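Local coordinates for protein metallocarboxypeptidase (Trypanosoma cruzi, PDB 3DWC) that probably acts as a metal-dependent carboxypeptidase of the M32 family, releasing C-terminal amino acids other than proline with broad specificity, at residues L356-P359 against L360-L364; M434-V437 against R438-L441; T486-P489 against E490-R493. All coordinates share one frame; numbering follows the deposited sequence.

Interaction 1: residues L356-P359 against L360-L364; sequences LCYP and LHVML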
ATOM      1  N   LEU B 356      12.463   7.303  33.702  1.00 32.20           N
ATOM      2  CA  LEU B 356      12.033   7.625  35.060  1.00 32.00           C
ATOM      3  C   LEU B 356      10.998   8.748  35.113  1.00 32.26           C
ATOM      4  O   LEU B 356      10.040   8.680  35.889  1.00 32.79           O
ATOM      5  CB  LEU B 356      13.268   7.945  35.932  1.00 31.93           C
ATOM      6  CG  LEU B 356      13.121   8.094  37.451  1.00 30.78           C
ATOM      7  CD1 LEU B 356      12.677   6.823  38.182  1.00 28.25           C
ATOM      8  CD2 LEU B 356      14.437   8.564  38.059  1.00 31.46           C
ATOM      9  N   CYS B 357      11.170   9.764  34.267  1.00 33.32           N
ATOM     10  CA  CYS B 357      10.315  10.957  34.280  1.00 32.54           C
ATOM     11  C   CYS B 357       9.018  10.731  33.583  1.00 31.98           C
ATOM     12  O   CYS B 357       7.996  11.310  33.925  1.00 32.90           O
ATOM     13  CB  CYS B 357      11.021  12.121  33.596  1.00 33.62           C
ATOM     14  SG  CYS B 357      12.422  12.723  34.541  1.00 34.90           S
ATOM     15  N   TYR B 358       9.075   9.905  32.559  1.00 32.50           N
ATOM     16  CA  TYR B 358       7.935   9.608  31.714  1.00 32.21           C
ATOM     17  C   TYR B 358       6.591   9.344  32.473  1.00 31.76           C
ATOM     18  O   TYR B 358       5.587  10.008  32.197  1.00 31.66           O
ATOM     19  CB  TYR B 358       8.299   8.471  30.763  1.00 32.50           C
ATOM     20  CG  TYR B 358       7.393   8.403  29.576  1.00 34.14           C
ATOM     21  CD1 TYR B 358       7.810   8.859  28.332  1.00 34.13           C
ATOM     22  CD2 TYR B 358       6.095   7.950  29.706  1.00 33.98           C
ATOM     23  CE1 TYR B 358       6.971   8.820  27.250  1.00 35.28           C
ATOM     24  CE2 TYR B 358       5.265   7.897  28.630  1.00 36.57           C
ATOM     25  CZ  TYR B 358       5.703   8.333  27.414  1.00 34.26           C
ATOM     26  OH  TYR B 358       4.851   8.273  26.360  1.00 37.31           O
ATOM     27  N   PRO B 359       6.567   8.411  33.428  1.00 30.48           N
ATOM     28  CA  PRO B 359       5.321   8.164  34.157  1.00 30.29           C
ATOM     29  C   PRO B 359       4.737   9.400  34.878  1.00 29.88           C
ATOM     30  O   PRO B 359       3.527   9.468  35.083  1.00 29.75           O
ATOM     31  CB  PRO B 359       5.736   7.133  35.194  1.00 30.41           C
ATOM     32  CG  PRO B 359       7.187   7.231  35.298  1.00 30.74           C
ATOM     33  CD  PRO B 359       7.622   7.517  33.900  1.00 31.37           C
ATOM     34  N   LEU B 360       5.591  10.325  35.296  1.00 28.52           N
ATOM     35  CA  LEU B 360       5.122  11.554  35.898  1.00 29.93           C
ATOM     36  C   LEU B 360       4.297  12.403  34.889  1.00 29.97           C
ATOM     37  O   LEU B 360       3.269  12.968  35.262  1.00 31.99           O
ATOM     38  CB  LEU B 360       6.295  12.314  36.496  1.00 29.18           C
ATOM     39  CG  LEU B 360       6.869  11.575  37.704  1.00 29.80           C
ATOM     40  CD1 LEU B 360       8.235  12.126  38.111  1.00 29.18           C
ATOM     41  CD2 LEU B 360       5.880  11.581  38.880  1.00 28.13           C
ATOM     42  N   HIS B 361       4.706  12.431  33.621  1.00 29.81           N
ATOM     43  CA  HIS B 361       3.944  13.100  32.561  1.00 30.25           C
ATOM     44  C   HIS B 361       2.596  12.403  32.345  1.00 30.75           C
ATOM     45  O   HIS B 361       1.577  13.040  32.162  1.00 31.45           O
ATOM     46  CB  HIS B 361       4.735  13.111  31.229  1.00 30.92           C
ATOM     47  CG  HIS B 361       5.975  13.984  31.237  1.00 30.57           C
ATOM     48  ND1 HIS B 361       5.977  15.293  30.787  1.00 30.99           N
ATOM     49  CD2 HIS B 361       7.251  13.719  31.610  1.00 29.83           C
ATOM     50  CE1 HIS B 361       7.191  15.799  30.913  1.00 31.00           C
ATOM     51  NE2 HIS B 361       7.988  14.856  31.389  1.00 30.56           N
ATOM     52  N   VAL B 362       2.590  11.073  32.404  1.00 31.24           N
ATOM     53  CA  VAL B 362       1.383  10.284  32.213  1.00 30.27           C
ATOM     54  C   VAL B 362       0.462  10.477  33.401  1.00 30.69           C
ATOM     55  O   VAL B 362      -0.734  10.718  33.227  1.00 30.33           O
ATOM     56  CB  VAL B 362       1.743   8.773  32.004  1.00 30.13           C
ATOM     57  CG1 VAL B 362       0.500   7.876  32.036  1.00 27.97           C
ATOM     58  CG2 VAL B 362       2.544   8.600  30.686  1.00 27.75           C
ATOM     59  N   MET B 363       1.008  10.343  34.609  1.00 30.40           N
ATOM     60  CA  MET B 363       0.205  10.505  35.808  1.00 31.68           C
ATOM     61  C   MET B 363      -0.551  11.833  35.803  1.00 32.35           C
ATOM     62  O   MET B 363      -1.740  11.904  36.062  1.00 33.03           O
ATOM     63  CB  MET B 363       1.071  10.504  37.054  1.00 31.10           C
ATOM     64  CG  MET B 363       0.271  10.716  38.297  1.00 30.03           C
ATOM     65  SD  MET B 363       1.123  10.087  39.739  1.00 31.74           S
ATOM     66  CE  MET B 363       2.436  11.271  39.936  1.00 30.63           C
ATOM     67  N   LEU B 364       0.161  12.893  35.533  1.00 33.59           N
ATOM     68  CA  LEU B 364      -0.489  14.201  35.453  1.00 34.49           C
ATOM     69  C   LEU B 364      -1.593  14.324  34.393  1.00 35.00           C
ATOM     70  O   LEU B 364      -2.550  15.089  34.583  1.00 35.68           O
ATOM     71  CB  LEU B 364       0.552  15.295  35.309  1.00 34.39           C
ATOM     72  CG  LEU B 364       0.951  16.023  34.047  1.00 35.86           C
ATOM     73  CD1 LEU B 364      -0.140  16.881  33.405  1.00 34.58           C
ATOM     74  CD2 LEU B 364       2.100  16.872  34.496  1.00 35.03           C
TER
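Cys357 and Tyr358 meet Leu360, His361 and Val362 in the first turn of helix 358-374, a buried contact in this largely helical M32 fold. Cys357 works through its backbone oxygen, which collects two weak bonds: Leu360 N lies 2.9 Å from Cys357 O, but the angle at the hydrogen is only 127°, and the bond from His361 N is long. The same oxygen lies at the edge of the imidazole, near its plane, with His361 CD2 3.4 Å from Cys357 O. That placement follows from chi1 of His361, -68°, which sets CG beside the backbone N and turns the ring back toward the start of the helix.

At Tyr358, Val362 N donates to Tyr358 O over 3.2 Å, and His361 N adds a weak bond to the same oxygen. The phenol ring of Tyr358 meets the valine through one branch, bringing Tyr358 CE2 within 3.5 Å of Val362 CG2. Both side chains also pack on Tyr423 of helix 421-441, while Tyr358 OH receives a weak bond from Arg350.

Pro359 has no N-H to give, which is tolerated in a first turn. Its ring packs on Leu182 of helix 168-196. Its carbonyl completes the turn: Met363 N reaches Pro359 O at 2.7 Å, nearly straight at 166°.

Interaction 2: residues M434-V437 against R438-L441; sequences MSCV and RREL
Cys436 and Glu440 lie one turn apart near the end of helix 421-441, where the main chain keeps an i to i+4 alpha-helical pattern. Cys436 SG approaches to 3.2 Å from Glu440 OE2. The same two residues are joined through the backbone, where Glu440 N donates to Cys436 O over 2.8 Å. Arg439 folds back over the preceding turn: its chain bends at chi3 (-66°), laying one face of the guanidinium over Cys436 CA, offset toward the rim of the group.

Another side of the helix carries Met434 and Arg438. Met434 CG meets the edge of the guanidinium, 3.6 Å from Arg438 NE, and Met434 SD is 3.7 Å from that nitrogen. Nearby, Val437 and Leu441 run side by side in the same direction, and their side chains make an apolar i to i+4 contact.

Partners outside the two segments position the charged ends. Arg438 forms salt bridges to Glu443 and Asp447, tying the helix to helix 443-451, while the two carboxylate oxygens of Glu440 pair with Lys461 and Lys465 of helix 456-467. Lys461 also packs against Val437 and Leu441, whose methyls meet at 3.6 Å between Val437 CG1 and Leu441 CD2.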
ATOM      1  N   MET B 434       8.940  -9.126  33.161  1.00 27.93           N
ATOM      2  CA  MET B 434      10.387  -9.339  33.316  1.00 29.39           C
ATOM      3  C   MET B 434      10.720  -9.860  34.688  1.00 29.70           C
ATOM      4  O   MET B 434      11.563 -10.747  34.788  1.00 30.67           O
ATOM      5  CB  MET B 434      11.214  -8.065  33.019  1.00 29.54           C
ATOM      6  CG  MET B 434      12.728  -8.268  33.093  1.00 28.34           C
ATOM      7  SD  MET B 434      13.363  -9.631  32.049  1.00 30.26           S
ATOM      8  CE  MET B 434      13.682  -8.686  30.514  1.00 21.87           C
ATOM      9  N   SER B 435      10.036  -9.390  35.739  1.00 30.69           N
ATOM     10  CA  SER B 435      10.261  -9.969  37.068  1.00 31.81           C
ATOM     11  C   SER B 435      10.015 -11.448  37.087  1.00 30.74           C
ATOM     12  O   SER B 435      10.776 -12.155  37.644  1.00 31.31           O
ATOM     13  CB  SER B 435       9.364  -9.347  38.171  1.00 32.84           C
ATOM     14  OG  SER B 435       9.778  -8.023  38.355  1.00 39.30           O
ATOM     15  N   CYS B 436       8.873 -11.871  36.553  1.00 31.78           N
ATOM     16  CA  CYS B 436       8.530 -13.270  36.390  1.00 30.85           C
ATOM     17  C   CYS B 436       9.539 -14.059  35.555  1.00 30.08           C
ATOM     18  O   CYS B 436       9.985 -15.161  35.931  1.00 31.20           O
ATOM     19  CB  CYS B 436       7.141 -13.373  35.729  1.00 32.13           C
ATOM     20  SG  CYS B 436       6.652 -15.071  35.450  1.00 35.71           S
ATOM     21  N   VAL B 437       9.870 -13.530  34.390  1.00 30.54           N
ATOM     22  CA  VAL B 437      10.855 -14.172  33.534  1.00 29.89           C
ATOM     23  C   VAL B 437      12.176 -14.388  34.286  1.00 28.98           C
ATOM     24  O   VAL B 437      12.762 -15.448  34.162  1.00 29.47           O
ATOM     25  CB  VAL B 437      11.026 -13.425  32.186  1.00 30.00           C
ATOM     26  CG1 VAL B 437      12.261 -13.912  31.454  1.00 30.59           C
ATOM     27  CG2 VAL B 437       9.782 -13.637  31.284  1.00 29.42           C
ATOM     28  N   ARG B 438      12.626 -13.426  35.088  1.00 29.02           N
ATOM     29  CA  ARG B 438      13.926 -13.543  35.778  1.00 29.84           C
ATOM     30  C   ARG B 438      13.822 -14.552  36.942  1.00 29.83           C
ATOM     31  O   ARG B 438      14.741 -15.328  37.208  1.00 28.77           O
ATOM     32  CB  ARG B 438      14.404 -12.178  36.304  1.00 30.69           C
ATOM     33  CG  ARG B 438      15.067 -11.290  35.254  1.00 31.24           C
ATOM     34  CD  ARG B 438      15.181  -9.816  35.724  1.00 32.75           C
ATOM     35  NE  ARG B 438      15.894  -9.033  34.710  1.00 35.05           N
ATOM     36  CZ  ARG B 438      17.186  -9.171  34.446  1.00 33.84           C
ATOM     37  NH1 ARG B 438      17.726  -8.459  33.491  1.00 36.01           N
ATOM     38  NH2 ARG B 438      17.930 -10.017  35.136  1.00 33.95           N
ATOM     39  N   ARG B 439      12.661 -14.559  37.584  1.00 30.28           N
ATOM     40  CA  ARG B 439      12.316 -15.560  38.577  1.00 30.65           C
ATOM     41  C   ARG B 439      12.352 -16.961  38.000  1.00 29.85           C
ATOM     42  O   ARG B 439      12.881 -17.895  38.587  1.00 26.63           O
ATOM     43  CB  ARG B 439      10.878 -15.305  39.050  1.00 31.73           C
ATOM     44  CG  ARG B 439      10.731 -15.080  40.492  1.00 34.58           C
ATOM     45  CD  ARG B 439       9.386 -15.545  40.963  1.00 34.67           C
ATOM     46  NE  ARG B 439       8.319 -14.733  40.398  1.00 37.62           N
ATOM     47  CZ  ARG B 439       7.339 -15.172  39.610  1.00 39.59           C
ATOM     48  NH1 ARG B 439       7.247 -16.458  39.243  1.00 40.42           N
ATOM     49  NH2 ARG B 439       6.422 -14.298  39.203  1.00 41.61           N
ATOM     50  N   GLU B 440      11.737 -17.119  36.837  1.00 29.68           N
ATOM     51  CA  GLU B 440      11.671 -18.459  36.227  1.00 29.16           C
ATOM     52  C   GLU B 440      12.967 -18.955  35.600  1.00 28.76           C
ATOM     53  O   GLU B 440      13.373 -20.103  35.768  1.00 28.93           O
ATOM     54  CB  GLU B 440      10.582 -18.465  35.171  1.00 29.18           C
ATOM     55  CG  GLU B 440       9.208 -18.407  35.785  1.00 30.79           C
ATOM     56  CD  GLU B 440       8.093 -18.440  34.756  1.00 31.15           C
ATOM     57  OE1 GLU B 440       8.341 -18.679  33.548  1.00 36.39           O
ATOM     58  OE2 GLU B 440       6.947 -18.236  35.173  1.00 32.20           O
ATOM     59  N   LEU B 441      13.595 -18.102  34.819  1.00 29.51           N
ATOM     60  CA  LEU B 441      14.808 -18.480  34.082  1.00 30.22           C
ATOM     61  C   LEU B 441      16.084 -18.289  34.927  1.00 30.51           C
ATOM     62  O   LEU B 441      17.092 -18.931  34.674  1.00 30.31           O
ATOM     63  CB  LEU B 441      14.900 -17.588  32.837  1.00 30.49           C
ATOM     64  CG  LEU B 441      14.537 -18.057  31.431  1.00 31.42           C
ATOM     65  CD1 LEU B 441      13.656 -19.282  31.328  1.00 32.36           C
ATOM     66  CD2 LEU B 441      14.102 -16.927  30.553  1.00 29.50           C
TER

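Interaction 3: residues T486-P489 against E490-R493; sequences TLNP and EHYR. With SO4 (sulfate ion), chain S; SO4 (sulfate ion), chain V.
A chi1 of -179° at Asn488 sets CG opposite the backbone N and carries the amide across to Glu490, where it closes an Asx turn that caps the start of helix 490-501. Glu490 N donates to Asn488 OD1 over 2.9 Å, and the bond is straight at 166°, although the donor stands above the amide carbonyl plane and is not on a lone pair. The Glu490 chain, bent at chi2, passes the amide with Glu490 CG 3.2 Å from Asn488 OD1; the amide and carboxylate planes are 57° apart. A water joins the two groups, donating to Glu490 OE2 and, weakly, to Asn488 OD1. That carboxylate oxygen also accepts from Asn177 of helix 168-196.

The other end of the amide is held as well. Asn488 ND2 donates to sulfate O2 (chain V) at 3.2 Å and to Glu485, which also bonds His491 NE2. The sulfate probably comes from the crystallisation liquor. The imidazole turns its edge to the backbone, with His491 CD2 3.5 Å from Asn488 O, while a second water accepts weakly from Tyr492 N and donates to that same carbonyl oxygen. Within the turn that follows, Arg493 N meets Pro489 O at 3.2 Å.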
ATOM      1  N   THR B 486      -2.580 -10.275  39.382  1.00 32.77           N
ATOM      2  CA  THR B 486      -3.128  -9.181  38.606  1.00 33.23           C
ATOM      3  C   THR B 486      -2.096  -7.995  38.496  1.00 32.43           C
ATOM      4  O   THR B 486      -1.093  -8.002  39.165  1.00 32.10           O
ATOM      5  CB  THR B 486      -4.507  -8.808  39.260  1.00 33.73           C
ATOM      6  OG1 THR B 486      -5.334  -8.169  38.293  1.00 43.29           O
ATOM      7  CG2 THR B 486      -4.367  -7.913  40.446  1.00 30.51           C
ATOM      8  N   LEU B 487      -2.344  -6.969  37.688  1.00 32.39           N
ATOM      9  CA  LEU B 487      -1.364  -5.874  37.527  1.00 32.22           C
ATOM     10  C   LEU B 487      -1.046  -5.231  38.858  1.00 32.14           C
ATOM     11  O   LEU B 487      -1.948  -4.835  39.575  1.00 30.71           O
ATOM     12  CB  LEU B 487      -1.793  -4.836  36.464  1.00 32.52           C
ATOM     13  CG  LEU B 487      -0.817  -3.702  36.078  1.00 32.03           C
ATOM     14  CD1 LEU B 487       0.549  -4.210  35.647  1.00 29.81           C
ATOM     15  CD2 LEU B 487      -1.461  -2.923  34.996  1.00 32.39           C
ATOM     16  N   ASN B 488       0.253  -5.212  39.190  1.00 32.09           N
ATOM     17  CA  ASN B 488       0.768  -4.716  40.456  1.00 32.16           C
ATOM     18  C   ASN B 488       1.914  -3.706  40.196  1.00 31.62           C
ATOM     19  O   ASN B 488       2.973  -4.086  39.707  1.00 32.32           O
ATOM     20  CB  ASN B 488       1.300  -5.906  41.246  1.00 32.19           C
ATOM     21  CG  ASN B 488       1.849  -5.534  42.615  1.00 32.89           C
ATOM     22  OD1 ASN B 488       2.079  -4.376  42.900  1.00 32.98           O
ATOM     23  ND2 ASN B 488       2.103  -6.559  43.462  1.00 32.38           N
ATOM     24  N   PRO B 489       1.717  -2.433  40.534  1.00 31.10           N
ATOM     25  CA  PRO B 489       2.782  -1.454  40.260  1.00 31.68           C
ATOM     26  C   PRO B 489       4.063  -1.577  41.088  1.00 31.04           C
ATOM     27  O   PRO B 489       5.000  -0.836  40.831  1.00 32.06           O
ATOM     28  CB  PRO B 489       2.097  -0.100  40.529  1.00 30.63           C
ATOM     29  CG  PRO B 489       1.023  -0.377  41.392  1.00 31.54           C
ATOM     30  CD  PRO B 489       0.537  -1.772  41.101  1.00 32.08           C
ATOM     31  N   GLU B 490       4.112  -2.470  42.073  1.00 31.45           N
ATOM     32  CA  GLU B 490       5.317  -2.602  42.889  1.00 31.13           C
ATOM     33  C   GLU B 490       6.520  -3.076  42.089  1.00 29.50           C
ATOM     34  O   GLU B 490       7.628  -2.696  42.391  1.00 27.91           O
ATOM     35  CB  GLU B 490       5.088  -3.526  44.093  1.00 32.50           C
ATOM     36  CG  GLU B 490       4.009  -3.053  45.048  1.00 38.39           C
ATOM     37  CD  GLU B 490       4.193  -1.626  45.552  1.00 45.45           C
ATOM     38  OE1 GLU B 490       5.313  -1.261  45.997  1.00 47.12           O
ATOM     39  OE2 GLU B 490       3.178  -0.884  45.506  1.00 50.90           O
ATOM     40  N   HIS B 491       6.295  -3.908  41.070  1.00 28.35           N
ATOM     41  CA  HIS B 491       7.370  -4.312  40.176  1.00 28.56           C
ATOM     42  C   HIS B 491       8.031  -3.142  39.424  1.00 28.30           C
ATOM     43  O   HIS B 491       9.255  -3.099  39.295  1.00 28.17           O
ATOM     44  CB  HIS B 491       6.883  -5.392  39.198  1.00 28.11           C
ATOM     45  CG  HIS B 491       6.244  -6.564  39.870  1.00 28.16           C
ATOM     46  ND1 HIS B 491       6.967  -7.517  40.554  1.00 30.58           N
ATOM     47  CD2 HIS B 491       4.944  -6.908  40.011  1.00 27.75           C
ATOM     48  CE1 HIS B 491       6.142  -8.416  41.051  1.00 30.22           C
ATOM     49  NE2 HIS B 491       4.907  -8.063  40.748  1.00 29.81           N
ATOM     50  N   TYR B 492       7.221  -2.172  38.989  1.00 28.35           N
ATOM     51  CA  TYR B 492       7.726  -1.003  38.242  1.00 28.90           C
ATOM     52  C   TYR B 492       8.538  -0.156  39.202  1.00 28.75           C
ATOM     53  O   TYR B 492       9.611   0.284  38.873  1.00 28.03           O
ATOM     54  CB  TYR B 492       6.515  -0.225  37.699  1.00 28.74           C
ATOM     55  CG  TYR B 492       6.750   0.938  36.760  1.00 29.43           C
ATOM     56  CD1 TYR B 492       7.762   0.927  35.787  1.00 28.77           C
ATOM     57  CD2 TYR B 492       5.900   2.022  36.790  1.00 30.85           C
ATOM     58  CE1 TYR B 492       7.908   1.977  34.898  1.00 27.91           C
ATOM     59  CE2 TYR B 492       6.059   3.089  35.901  1.00 31.05           C
ATOM     60  CZ  TYR B 492       7.053   3.055  34.968  1.00 28.62           C
ATOM     61  OH  TYR B 492       7.172   4.127  34.112  1.00 29.63           O
ATOM     62  N   ARG B 493       8.025   0.055  40.408  1.00 29.27           N
ATOM     63  CA  ARG B 493       8.766   0.770  41.446  1.00 29.24           C
ATOM     64  C   ARG B 493      10.155   0.144  41.728  1.00 28.68           C
ATOM     65  O   ARG B 493      11.143   0.843  41.786  1.00 26.65           O
ATOM     66  CB  ARG B 493       7.926   0.797  42.755  1.00 29.97           C
ATOM     67  CG  ARG B 493       8.581   1.521  43.899  1.00 29.18           C
ATOM     68  CD  ARG B 493       7.766   1.476  45.216  1.00 30.67           C
ATOM     69  NE  ARG B 493       8.436   2.292  46.212  1.00 32.16           N
ATOM     70  CZ  ARG B 493       7.939   2.702  47.380  1.00 33.21           C
ATOM     71  NH1 ARG B 493       6.730   2.363  47.801  1.00 35.09           N
ATOM     72  NH2 ARG B 493       8.695   3.463  48.144  1.00 36.12           N
TER
HETATM   73  S   SO4 S 606      -4.584 -11.195  42.465  1.00 53.49           S
HETATM   74  O1  SO4 S 606      -5.990 -10.808  42.287  1.00 51.82           O
HETATM   75  O2  SO4 S 606      -4.222 -12.298  41.577  1.00 49.94           O
HETATM   76  O3  SO4 S 606      -3.769  -9.997  42.268  1.00 51.19           O
HETATM   77  O4  SO4 S 606      -4.355 -11.694  43.823  1.00 54.60           O
HETATM   78  S   SO4 V 612       4.741  -6.611  46.266  1.00 59.33           S
HETATM   79  O1  SO4 V 612       5.174  -7.521  47.333  1.00 58.22           O
HETATM   80  O2  SO4 V 612       3.309  -6.311  46.417  1.00 57.09           O
HETATM   81  O3  SO4 V 612       5.451  -5.342  46.439  1.00 57.55           O
HETATM   82  O4  SO4 V 612       5.070  -7.225  44.964  1.00 54.92           O
HETATM   83  O   HOH W   1       4.568  -3.291  37.667  1.00  6.11           O
HETATM   84  O   HOH W   2       0.789  -2.774  45.491  1.00 41.07           O

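Interaction 3 sits between the other two and touches both. Towards interaction 1, Tyr492 OH packs against Pro359 CG at 3.3 Å; towards interaction 2, His491 ND1 lies 3.6 Å from Ser435 OG, again as packing. Interactions 1 and 2 do not touch: their nearest atoms are about 15 Å apart and their centres 26 Å. Helix 421-441 nevertheless connects all three, carrying interaction 2 near its end and packing against the residues of the others. Interaction 1 is near the active site, with the Tyr358 side chain about 8 Å from the bound cobalt, whereas the Tyr492 side chain is about 13 Å from it. In interaction 2, the side chain of Leu441 is instead about 8 Å from a bound alanine.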